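Local coordinates for histone-lysine N-methyltransferase SETMAR (Homo sapiens, PDB 3BO5), which methylates histone H3 on lysine through its SET domain and, as a fusion with a mariner transposase, acts in DNA double-strand break repair, at residues P101-N106 with P221-S226; T55-P60 with C105-R110; R118-G123 with K230-A235. The protein carries 2 engineered substitutions. All blocks are in the same frame, centred on the assembly; numbering follows the deposited sequence.

Contact 1: residues P101-N106 with P221-S226. With ZN (zinc ion), chain B; ZN (zinc ion), chain C.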
# COMPACT_ATOMS: atom_id res chain seq x y z
N PRO A 101 1.89 -13.76 -9.36
CA PRO A 101 2.03 -12.30 -9.48
C PRO A 101 0.80 -11.67 -10.11
O PRO A 101 0.15 -12.26 -11.01
CB PRO A 101 3.28 -12.12 -10.34
CG PRO A 101 3.38 -13.40 -11.14
CD PRO A 101 2.82 -14.48 -10.24
N VAL A 102 0.45 -10.49 -9.62
CA VAL A 102 -0.73 -9.78 -10.08
C VAL A 102 -0.34 -8.66 -11.04
O VAL A 102 0.47 -7.74 -10.70
CB VAL A 102 -1.52 -9.10 -8.92
CG1 VAL A 102 -2.68 -8.27 -9.43
CG2 VAL A 102 -2.02 -10.17 -7.88
N PHE A 103 -0.92 -8.77 -12.25
CA PHE A 103 -0.78 -7.69 -13.23
C PHE A 103 -2.15 -7.15 -13.56
O PHE A 103 -3.01 -7.91 -13.87
CB PHE A 103 -0.15 -8.25 -14.52
CG PHE A 103 1.27 -8.59 -14.33
CD1 PHE A 103 2.27 -7.66 -14.69
CD2 PHE A 103 1.63 -9.85 -13.82
CE1 PHE A 103 3.63 -7.97 -14.51
CE2 PHE A 103 3.01 -10.17 -13.64
CZ PHE A 103 3.97 -9.24 -13.99
N GLU A 104 -2.32 -5.86 -13.43
CA GLU A 104 -3.54 -5.18 -13.99
C GLU A 104 -3.33 -4.84 -15.46
O GLU A 104 -2.20 -4.63 -15.93
CB GLU A 104 -3.87 -3.89 -13.20
CG GLU A 104 -4.32 -4.25 -11.81
CD GLU A 104 -5.09 -3.12 -11.10
OE1 GLU A 104 -5.26 -1.99 -11.66
OE2 GLU A 104 -5.44 -3.43 -9.94
N CYS A 105 -4.47 -4.68 -16.18
CA CYS A 105 -4.37 -4.07 -17.51
C CYS A 105 -3.89 -2.63 -17.31
O CYS A 105 -4.09 -2.03 -16.27
CB CYS A 105 -5.70 -4.20 -18.21
SG CYS A 105 -6.00 -5.85 -18.68
N ASN A 106 -3.10 -2.15 -18.29
CA ASN A 106 -2.39 -0.91 -18.14
C ASN A 106 -2.69 0.08 -19.24
O ASN A 106 -3.64 -0.07 -19.97
CB ASN A 106 -0.91 -1.16 -17.93
CG ASN A 106 -0.21 -1.68 -19.17
OD1 ASN A 106 -0.68 -1.50 -20.28
ND2 ASN A 106 0.98 -2.28 -18.98
N PRO A 221 1.64 -6.90 -3.94
CA PRO A 221 2.33 -6.14 -5.03
C PRO A 221 1.53 -6.27 -6.30
O PRO A 221 1.18 -7.38 -6.72
CB PRO A 221 3.69 -6.87 -5.16
CG PRO A 221 3.82 -7.76 -3.90
CD PRO A 221 2.39 -8.08 -3.49
N VAL A 222 1.13 -5.12 -6.87
CA VAL A 222 0.33 -5.13 -8.07
C VAL A 222 1.08 -4.35 -9.15
O VAL A 222 1.38 -3.17 -8.95
CB VAL A 222 -1.05 -4.50 -7.81
CG1 VAL A 222 -1.79 -4.38 -9.15
CG2 VAL A 222 -1.86 -5.37 -6.82
N ARG A 223 1.38 -5.04 -10.27
CA ARG A 223 2.01 -4.32 -11.39
C ARG A 223 1.01 -3.81 -12.38
O ARG A 223 0.06 -4.50 -12.70
CB ARG A 223 3.10 -5.19 -12.06
CG ARG A 223 4.33 -5.33 -11.16
CD ARG A 223 5.32 -6.35 -11.64
NE ARG A 223 6.52 -6.22 -10.79
CZ ARG A 223 6.64 -6.77 -9.58
NH1 ARG A 223 5.64 -7.47 -9.03
NH2 ARG A 223 7.80 -6.61 -8.92
N ILE A 224 1.25 -2.61 -12.90
CA ILE A 224 0.35 -1.97 -13.84
C ILE A 224 1.21 -1.56 -15.05
O ILE A 224 1.43 -2.36 -15.94
CB ILE A 224 -0.41 -0.81 -13.25
CG1 ILE A 224 -1.07 -1.29 -11.91
CG2 ILE A 224 -1.47 -0.26 -14.26
CD1 ILE A 224 -2.02 -0.30 -11.24
N ASP A 225 1.69 -0.32 -15.05
CA ASP A 225 2.56 0.10 -16.17
C ASP A 225 4.00 -0.32 -16.04
O ASP A 225 4.68 -0.56 -17.00
CB ASP A 225 2.52 1.62 -16.31
CG ASP A 225 1.16 2.16 -16.69
OD1 ASP A 225 0.43 1.49 -17.34
OD2 ASP A 225 0.84 3.34 -16.40
N SER A 226 4.45 -0.39 -14.79
CA SER A 226 5.85 -0.49 -14.42
C SER A 226 6.25 -1.76 -13.75
O SER A 226 5.48 -2.38 -13.00
CB SER A 226 6.12 0.71 -13.46
OG SER A 226 7.46 0.68 -12.96
ZN ZN B . -4.26 -6.11 -20.23
ZN ZN C . -8.11 -5.57 -19.70
O HOH W 1 1.91 -9.86 -7.10
O HOH W 2 2.89 -8.03 -9.43
O HOH W 3 0.49 -4.93 -16.10
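Val102 to Glu104 run parallel to Val222 to Ile224, and Phe103 pairs with Arg223 as the one regular bridge. The short strand 102-103 of the pre-SET domain is thereby added to strand 217-223 of the SET domain. Two backbone bonds hold the pairing. Arg223 N donates to Val102 O at 2.9 Å, and Glu104 N donates to Arg223 O at 2.8 Å. Phe103 and Arg223 share one face of the sheet. The Arg223 aliphatic chain passes the ring obliquely, with CD 3.7 Å from Phe103 CE1. From there the extended Arg223 chain leads the guanidinium away from the ring, to a salt bridge with Glu185. Arg223 NH1 also donates to a water that in turn donates to Val102 O. On the face of Val102 and Val222, Val102 CG1 meets Val222 CG2 at 4.0 Å. The Glu104 and Ile224 side chains run next to each other in the same direction, and Glu104 CG touches Val222 CG1 at 3.7 Å. The Glu104 carboxylate is buried but has partners: OE2 accepts from Val120 N and OE1 from Gln121 NE2. Cys105 turns away from the SET strand, and its SG bridges two zinc ions of the pre-SET cluster. Beyond the strand, Ile224 CG2 packs on Asn106 CB. Asn106 OD1 accepts from Leu108 N. With chi1 at 70° the Asn106 amide is turned so that ND2 donates to Ile224 O at 3.1 Å; the oxygen lies in the amide plane, but the nitrogen stands above the carbonyl plane.

Contact 2: residues T55-P60 with C105-R110. With ZN (zinc ion), chain B; ZN (zinc ion), chain C.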
# COMPACT_ATOMS: atom_id res chain seq x y z
N THR A 55 7.20 5.49 -12.82
CA THR A 55 6.16 6.08 -13.68
C THR A 55 6.29 5.66 -15.15
O THR A 55 5.38 5.93 -15.94
CB THR A 55 6.18 7.63 -13.58
OG1 THR A 55 7.35 8.13 -14.26
CG2 THR A 55 6.20 8.08 -12.10
N GLN A 56 7.41 5.03 -15.47
CA GLN A 56 7.69 4.66 -16.88
C GLN A 56 6.99 3.35 -17.20
O GLN A 56 7.07 2.37 -16.46
CB GLN A 56 9.18 4.45 -17.06
CG GLN A 56 9.63 3.89 -18.42
N ILE A 57 6.41 3.27 -18.40
CA ILE A 57 5.80 2.02 -18.85
C ILE A 57 6.87 1.01 -19.25
O ILE A 57 7.73 1.36 -20.10
CB ILE A 57 4.93 2.27 -20.07
CG1 ILE A 57 3.99 3.44 -19.81
CG2 ILE A 57 4.26 0.95 -20.46
CD1 ILE A 57 3.24 3.93 -21.11
N THR A 58 6.81 -0.20 -18.66
CA THR A 58 7.68 -1.37 -18.91
C THR A 58 6.92 -2.46 -19.67
O THR A 58 7.52 -3.20 -20.48
CB THR A 58 8.14 -2.08 -17.56
OG1 THR A 58 8.60 -1.11 -16.63
CG2 THR A 58 9.18 -3.16 -17.77
N PHE A 59 5.61 -2.57 -19.39
CA PHE A 59 4.84 -3.73 -19.89
C PHE A 59 3.97 -3.37 -21.04
O PHE A 59 3.24 -2.39 -20.96
CB PHE A 59 3.97 -4.29 -18.76
CG PHE A 59 4.78 -4.78 -17.63
CD1 PHE A 59 5.72 -5.77 -17.85
CD2 PHE A 59 4.68 -4.21 -16.36
CE1 PHE A 59 6.56 -6.24 -16.78
CE2 PHE A 59 5.47 -4.71 -15.30
CZ PHE A 59 6.39 -5.69 -15.49
N PRO A 60 4.06 -4.15 -22.14
CA PRO A 60 3.33 -3.71 -23.34
C PRO A 60 1.83 -3.96 -23.35
O PRO A 60 1.13 -3.41 -24.21
CB PRO A 60 3.93 -4.54 -24.45
CG PRO A 60 4.59 -5.68 -23.85
CD PRO A 60 4.97 -5.28 -22.41
N CYS A 105 -4.47 -4.68 -16.18
CA CYS A 105 -4.37 -4.07 -17.51
C CYS A 105 -3.89 -2.63 -17.31
O CYS A 105 -4.09 -2.03 -16.27
CB CYS A 105 -5.70 -4.20 -18.21
SG CYS A 105 -6.00 -5.85 -18.68
N ASN A 106 -3.10 -2.15 -18.29
CA ASN A 106 -2.39 -0.91 -18.14
C ASN A 106 -2.69 0.08 -19.24
O ASN A 106 -3.64 -0.07 -19.97
CB ASN A 106 -0.91 -1.16 -17.93
CG ASN A 106 -0.21 -1.68 -19.17
OD1 ASN A 106 -0.68 -1.50 -20.28
ND2 ASN A 106 0.98 -2.28 -18.98
N VAL A 107 -1.88 1.14 -19.31
CA VAL A 107 -2.22 2.21 -20.25
C VAL A 107 -2.12 1.71 -21.72
O VAL A 107 -2.70 2.32 -22.64
CB VAL A 107 -1.31 3.43 -19.98
CG1 VAL A 107 0.13 3.12 -20.33
CG2 VAL A 107 -1.86 4.70 -20.68
N LEU A 108 -1.38 0.63 -21.93
CA LEU A 108 -1.21 0.13 -23.27
C LEU A 108 -2.18 -0.95 -23.69
O LEU A 108 -2.25 -1.33 -24.92
CB LEU A 108 0.20 -0.37 -23.45
CG LEU A 108 1.21 0.76 -23.24
CD1 LEU A 108 2.53 0.07 -23.56
CD2 LEU A 108 0.97 2.01 -24.11
N CYS A 109 -2.90 -1.54 -22.72
CA CYS A 109 -3.91 -2.54 -23.02
C CYS A 109 -5.04 -1.81 -23.78
O CYS A 109 -5.46 -0.76 -23.34
CB CYS A 109 -4.42 -3.16 -21.69
SG CYS A 109 -3.14 -4.11 -20.87
N ARG A 110 -5.61 -2.46 -24.79
CA ARG A 110 -6.65 -1.77 -25.52
C ARG A 110 -8.02 -2.11 -25.02
O ARG A 110 -8.99 -1.51 -25.50
CB ARG A 110 -6.55 -2.07 -26.99
CG ARG A 110 -5.37 -1.32 -27.57
CD ARG A 110 -4.67 -2.12 -28.63
NE ARG A 110 -5.55 -2.20 -29.77
CZ ARG A 110 -5.26 -2.84 -30.89
NH1 ARG A 110 -6.15 -2.86 -31.88
NH2 ARG A 110 -4.10 -3.47 -31.01
ZN ZN B . -4.26 -6.11 -20.23
ZN ZN C . -8.11 -5.57 -19.70
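Asn106 ND2 donates to Phe59 O at 3.0 Å, the hydrogen bond that joins the two loops. The bond is bent, with 148° at the hydrogen. The nitrogen stands above the Phe59 carbonyl plane, and the oxygen is tilted 22° from the Asn106 amide plane. The same ND2 lies against Phe59 CB. The other end of the amide serves its own loop. Asn106 OD1 accepts from Leu108 N at 2.8 Å and more weakly from Cys109 N. The first of these bonds makes an Asx turn, which lies within a type I beta turn from Asn106 to Cys109. Both ends of the amide are thus engaged, which should limit its rotation. The turn belongs to the triangular three-zinc cluster of the pre-SET domain. Cys105 SG and Cys109 SG bind one zinc ion together, and Cys62 and Cys76 complete that site. Asn106 N donates to Cys109 SG at 3.2 Å, a second-shell bond to a zinc-bound thiolate. The apolar contacts lie at the surface. Ile57 CD1 meets Val107 CG1, and the side chains cross at about a right angle; the exact spacing of these exposed methyls is doubtful. CG2 of Ile57 touches Leu108 CD1 at 3.7 Å. Leu108 CD1 also lies 3.6 Å from Phe59 O. At the base of the same side chain, Leu108 CB lies 3.3 Å from Pro60 O.

Contact 3: residues R118-G123 with K230-A235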
# COMPACT_ATOMS: atom_id res chain seq x y z
N ARG A 118 -8.84 -3.76 -14.04
CA ARG A 118 -8.33 -2.40 -13.68
C ARG A 118 -9.01 -2.06 -12.38
O ARG A 118 -10.23 -1.83 -12.37
CB ARG A 118 -8.69 -1.37 -14.77
CG ARG A 118 -8.15 -1.75 -16.14
CD ARG A 118 -8.69 -0.79 -17.13
NE ARG A 118 -8.22 -1.00 -18.52
CZ ARG A 118 -7.07 -0.56 -19.01
NH1 ARG A 118 -6.17 -0.01 -18.23
NH2 ARG A 118 -6.82 -0.76 -20.33
N VAL A 119 -8.25 -2.06 -11.30
CA VAL A 119 -8.81 -1.84 -9.94
C VAL A 119 -7.87 -0.91 -9.20
O VAL A 119 -8.27 0.23 -8.96
CB VAL A 119 -9.08 -3.12 -9.17
CG1 VAL A 119 -9.35 -2.87 -7.69
CG2 VAL A 119 -10.23 -3.84 -9.82
N VAL A 120 -6.64 -1.33 -8.86
CA VAL A 120 -5.76 -0.40 -8.09
C VAL A 120 -5.60 0.92 -8.82
O VAL A 120 -5.60 2.04 -8.26
CB VAL A 120 -4.44 -1.08 -7.90
CG1 VAL A 120 -3.38 -0.14 -7.27
CG2 VAL A 120 -4.66 -2.34 -7.03
N GLN A 121 -5.50 0.80 -10.15
CA GLN A 121 -5.32 2.00 -10.96
C GLN A 121 -6.40 3.06 -10.87
O GLN A 121 -6.12 4.23 -11.20
CB GLN A 121 -5.12 1.58 -12.44
CG GLN A 121 -6.31 1.05 -13.12
CD GLN A 121 -5.89 0.36 -14.38
OE1 GLN A 121 -6.13 0.89 -15.47
NE2 GLN A 121 -5.30 -0.83 -14.25
N LYS A 122 -7.63 2.64 -10.51
CA LYS A 122 -8.78 3.52 -10.38
C LYS A 122 -8.69 4.45 -9.17
O LYS A 122 -9.46 5.39 -9.08
CB LYS A 122 -10.07 2.69 -10.28
CG LYS A 122 -10.43 1.95 -11.58
CD LYS A 122 -10.20 2.84 -12.79
CE LYS A 122 -10.98 2.28 -13.97
NZ LYS A 122 -10.34 2.55 -15.32
N GLY A 123 -7.82 4.14 -8.22
CA GLY A 123 -7.63 5.03 -7.06
C GLY A 123 -8.60 4.81 -5.93
O GLY A 123 -9.28 3.74 -5.85
N LYS A 230 2.96 -1.52 -7.44
CA LYS A 230 2.18 -0.80 -6.49
C LYS A 230 1.98 -1.71 -5.28
O LYS A 230 1.87 -2.93 -5.40
CB LYS A 230 0.81 -0.57 -7.14
CG LYS A 230 0.89 0.13 -8.46
CD LYS A 230 1.74 1.41 -8.43
CE LYS A 230 1.61 2.13 -9.79
NZ LYS A 230 2.73 3.19 -9.82
N LEU A 231 2.01 -1.10 -4.09
CA LEU A 231 1.87 -1.86 -2.84
C LEU A 231 0.44 -1.62 -2.42
O LEU A 231 0.11 -0.64 -1.78
CB LEU A 231 2.84 -1.31 -1.78
CG LEU A 231 4.32 -1.43 -2.18
CD1 LEU A 231 5.17 -1.08 -0.94
CD2 LEU A 231 4.69 -2.74 -2.83
N ALA A 232 -0.40 -2.53 -2.88
CA ALA A 232 -1.86 -2.26 -2.84
C ALA A 232 -2.47 -2.90 -1.62
O ALA A 232 -2.30 -4.10 -1.46
CB ALA A 232 -2.48 -2.83 -4.12
N LEU A 233 -3.20 -2.13 -0.80
CA LEU A 233 -3.79 -2.71 0.45
C LEU A 233 -5.26 -2.92 0.13
O LEU A 233 -5.95 -2.01 -0.37
CB LEU A 233 -3.72 -1.73 1.63
CG LEU A 233 -2.23 -1.69 1.99
CD1 LEU A 233 -1.51 -0.38 1.92
CD2 LEU A 233 -1.86 -2.63 3.09
N PHE A 234 -5.66 -4.19 0.35
CA PHE A 234 -7.08 -4.59 0.19
C PHE A 234 -7.67 -4.96 1.51
O PHE A 234 -6.97 -5.43 2.41
CB PHE A 234 -7.18 -5.81 -0.76
CG PHE A 234 -6.76 -5.53 -2.18
CD1 PHE A 234 -7.69 -5.21 -3.14
CD2 PHE A 234 -5.41 -5.67 -2.53
CE1 PHE A 234 -7.28 -4.98 -4.46
CE2 PHE A 234 -4.98 -5.37 -3.83
CZ PHE A 234 -5.88 -5.05 -4.78
N ALA A 235 -8.98 -4.74 1.65
CA ALA A 235 -9.61 -5.14 2.92
C ALA A 235 -9.59 -6.65 3.05
O ALA A 235 -10.06 -7.35 2.14
CB ALA A 235 -11.07 -4.62 2.94
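Val120 CG2 is the closest point of the contact. It touches Ala232 CB and Phe234 CZ, each at 3.7 Å. This branch is anti to the carbonyl carbon (chi1 173° places CG1 anti to the backbone N), and it faces both the alanine methyl and the end of the ring. The Val120 and Phe234 side chains cross at about a right angle. The contact is wholly apolar, with no hydrogen bond between the segments. It sets the 3-10 turn 120-122, which follows the zinc-binding cysteines of the pre-SET cluster, against strand 230-235 of the SET domain sheet. Phe151 and Tyr83 also touch both valines, which are buried. Two pairs are looser. Val119 CG1 approaches the edge of the Phe234 ring near its plane, 4.4 Å from CE1. Lys230 CB is 4.2 Å from Val120 CG1, and the rest of this partly exposed lysine turns off from the valine. Within segment 118-123, Gln121 OE1 accepts from Arg118 NH1 at 2.9 Å. The donor lies in the carbonyl plane, on a lone pair, and the oxygen is near the guanidinium plane. Arg118 NH1 also donates to Asn106 O, and Gln121 NE2 donates to Cys105 O.

How the contacts relate
From the N terminus, loop 55-60 meets the turn 105-110 in contact 2, which closes a short loop within the pre-SET domain. Contact 1 opens at residues 101-106, which overlap the second segment of contact 2 at Cys105 and Asn106. It closes a longer loop onto the SET strand 217-223. Contact 3 follows contact 2 in series and crosses contact 1, since their segments alternate. It reaches the neighbouring strand 230-235 of the same sheet. Contacts 1 and 3 therefore join the pre-SET domain to adjacent SET strands. Asp225 ties contact 1 to contact 2, with probable hydrogen bonds to Thr58 N and Val107 N.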